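Local coordinates for dTDP-glucose 4,6-dehydratase (PDB 5U4Q), which binds NAD and probably dehydrates dTDP-glucose to dTDP-4-dehydro-6-deoxyglucose, at residues 276-281 and 322-327. Residues are numbered along the deposited sequence; the frame is centred on the assembly and turned at random.
Sequences TALEEA and DGVKNF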
loop_
_atom_site.group_PDB
_atom_site.type_symbol
_atom_site.label_atom_id
_atom_site.label_comp_id
_atom_site.label_asym_id
_atom_site.label_seq_id
_atom_site.Cartn_x
_atom_site.Cartn_y
_atom_site.Cartn_z
ATOM N N THR A 276 10.071 -36.133 0.640
ATOM C CA THR A 276 10.512 -37.484 0.309
ATOM C C THR A 276 11.638 -37.462 -0.717
ATOM O O THR A 276 12.646 -38.188 -0.587
ATOM C CB THR A 276 9.343 -38.327 -0.224
ATOM O OG1 THR A 276 8.312 -38.377 0.777
ATOM C CG2 THR A 276 9.801 -39.727 -0.572
ATOM N N ALA A 277 11.479 -36.619 -1.738
ATOM C CA ALA A 277 12.505 -36.497 -2.770
ATOM C C ALA A 277 13.830 -35.968 -2.193
ATOM O O ALA A 277 14.901 -36.400 -2.602
ATOM C CB ALA A 277 12.027 -35.606 -3.903
ATOM N N LEU A 278 13.750 -34.976 -1.304
ATOM C CA LEU A 278 14.963 -34.468 -0.642
ATOM C C LEU A 278 15.631 -35.535 0.190
ATOM O O LEU A 278 16.856 -35.656 0.188
ATOM C CB LEU A 278 14.674 -33.279 0.269
ATOM C CG LEU A 278 14.723 -31.891 -0.311
ATOM C CD1 LEU A 278 14.307 -30.914 0.771
ATOM C CD2 LEU A 278 16.122 -31.546 -0.824
ATOM N N GLU A 279 14.826 -36.306 0.915
ATOM C CA GLU A 279 15.377 -37.386 1.752
ATOM C C GLU A 279 16.183 -38.383 0.925
ATOM O O GLU A 279 17.284 -38.788 1.321
ATOM C CB GLU A 279 14.248 -38.064 2.518
ATOM C CG GLU A 279 13.718 -37.236 3.675
ATOM C CD GLU A 279 12.528 -37.877 4.368
ATOM O OE1 GLU A 279 11.800 -38.661 3.710
ATOM O OE2 GLU A 279 12.335 -37.587 5.562
ATOM N N GLU A 280 15.654 -38.742 -0.237
ATOM C CA GLU A 280 16.317 -39.658 -1.149
ATOM C C GLU A 280 17.610 -39.056 -1.688
ATOM O O GLU A 280 18.628 -39.743 -1.773
ATOM C CB GLU A 280 15.408 -39.992 -2.326
ATOM C CG GLU A 280 16.012 -40.988 -3.315
ATOM C CD GLU A 280 15.186 -41.150 -4.578
ATOM O OE1 GLU A 280 14.981 -42.311 -4.996
ATOM O OE2 GLU A 280 14.747 -40.122 -5.160
ATOM N N ALA A 281 17.560 -37.783 -2.072
ATOM C CA ALA A 281 18.726 -37.119 -2.654
ATOM C C ALA A 281 19.852 -36.919 -1.658
ATOM O O ALA A 281 21.019 -36.992 -2.021
ATOM C CB ALA A 281 18.332 -35.767 -3.265
ATOM N N ASP A 322 13.172 -33.704 -10.853
ATOM C CA ASP A 322 14.324 -33.020 -11.406
ATOM C C ASP A 322 14.694 -31.758 -10.644
ATOM O O ASP A 322 15.887 -31.480 -10.447
ATOM C CB ASP A 322 14.073 -32.663 -12.867
ATOM C CG ASP A 322 14.167 -33.853 -13.786
ATOM O OD1 ASP A 322 14.832 -34.859 -13.437
ATOM O OD2 ASP A 322 13.609 -33.754 -14.892
ATOM N N GLY A 323 13.692 -30.974 -10.242
ATOM C CA GLY A 323 13.956 -29.745 -9.505
ATOM C C GLY A 323 14.715 -29.990 -8.209
ATOM O O GLY A 323 15.653 -29.283 -7.859
ATOM N N VAL A 324 14.301 -31.033 -7.489
ATOM C CA VAL A 324 14.953 -31.390 -6.237
ATOM C C VAL A 324 16.392 -31.843 -6.490
ATOM O O VAL A 324 17.303 -31.419 -5.777
ATOM C CB VAL A 324 14.155 -32.473 -5.480
ATOM C CG1 VAL A 324 14.992 -33.058 -4.342
ATOM C CG2 VAL A 324 12.853 -31.902 -4.994
ATOM N N LYS A 325 16.591 -32.688 -7.502
ATOM C CA LYS A 325 17.951 -33.126 -7.859
ATOM C C LYS A 325 18.827 -31.916 -8.237
ATOM O O LYS A 325 19.996 -31.840 -7.831
ATOM C CB LYS A 325 17.935 -34.154 -8.987
ATOM C CG LYS A 325 17.368 -35.515 -8.581
ATOM C CD LYS A 325 17.195 -36.392 -9.810
ATOM C CE LYS A 325 16.524 -37.715 -9.469
ATOM N NZ LYS A 325 17.547 -38.652 -8.951
ATOM N N ASN A 326 18.258 -30.967 -8.980
ATOM C CA ASN A 326 19.007 -29.764 -9.381
ATOM C C ASN A 326 19.429 -28.959 -8.156
ATOM O O ASN A 326 20.583 -28.486 -8.036
ATOM C CB ASN A 326 18.173 -28.888 -10.320
ATOM C CG ASN A 326 17.928 -29.536 -11.680
ATOM O OD1 ASN A 326 18.579 -30.514 -12.041
ATOM N ND2 ASN A 326 16.973 -29.012 -12.417
ATOM N N PHE A 327 18.510 -28.823 -7.205
ATOM C CA PHE A 327 18.809 -28.099 -6.005
ATOM C C PHE A 327 19.947 -28.746 -5.223
ATOM O O PHE A 327 20.883 -28.086 -4.784
ATOM C CB PHE A 327 17.589 -27.931 -5.080
ATOM C CG PHE A 327 17.941 -27.230 -3.829
ATOM C CD1 PHE A 327 18.098 -25.846 -3.840
ATOM C CD2 PHE A 327 18.263 -27.912 -2.668
ATOM C CE1 PHE A 327 18.541 -25.161 -2.732
ATOM C CE2 PHE A 327 18.700 -27.223 -1.551
ATOM C CZ PHE A 327 18.845 -25.853 -1.583
#
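The flat group at the centre is the peptide linking A277 to L278, and the CG1 methyl of V324 sits over one of its faces. V324 CG1 is 3.8 Å from A277 C, most of that distance being height above the peptide plane. A277 O at the rim of this group is already occupied, accepting the helical hydrogen bond from A281 N at 3.0 Å. The other flat group, the ring of F327, stands further back: its CD2 is 4.6 Å from L278 CD2, and the F327 side chain also touches T199 of helix 194-203.

Both branches of V324 take part. CG1 is anti to the backbone N (chi1 167°), which carries it across to the peptide, while V324 CG2 comes up beside A277, 3.9 Å from A277 CB. From the buried side L278 reaches in obliquely, bringing CD2 to 4.0 Å from V324 CG1. A281, one turn along, meets the same methyl more loosely, A281 CB lying 4.4 Å from V324 CG1.

In the extended short-chain dehydrogenase/reductase fold, a Rossmann domain binds NAD and a smaller C-terminal region is generally associated with the sugar nucleotide; helices 271-282 and 320-334 probably belong to that smaller part. Their segments run broadly the same way, crossing at -43° with axes 9.5 Å apart. V328 carries the apolar seam one turn further, against L278 and A281, and F198 and T199 cover L278 from helix 194-203.

Toward solvent the seam gives way to charge. E280 OE2 and K325 NZ approach to 4.9 Å, too far for a salt bridge, though their opposite charges should attract weakly. E279 points away from helix 320-334, and its OE2 takes a salt bridge from K288 and a hydrogen bond from the backbone N of A286.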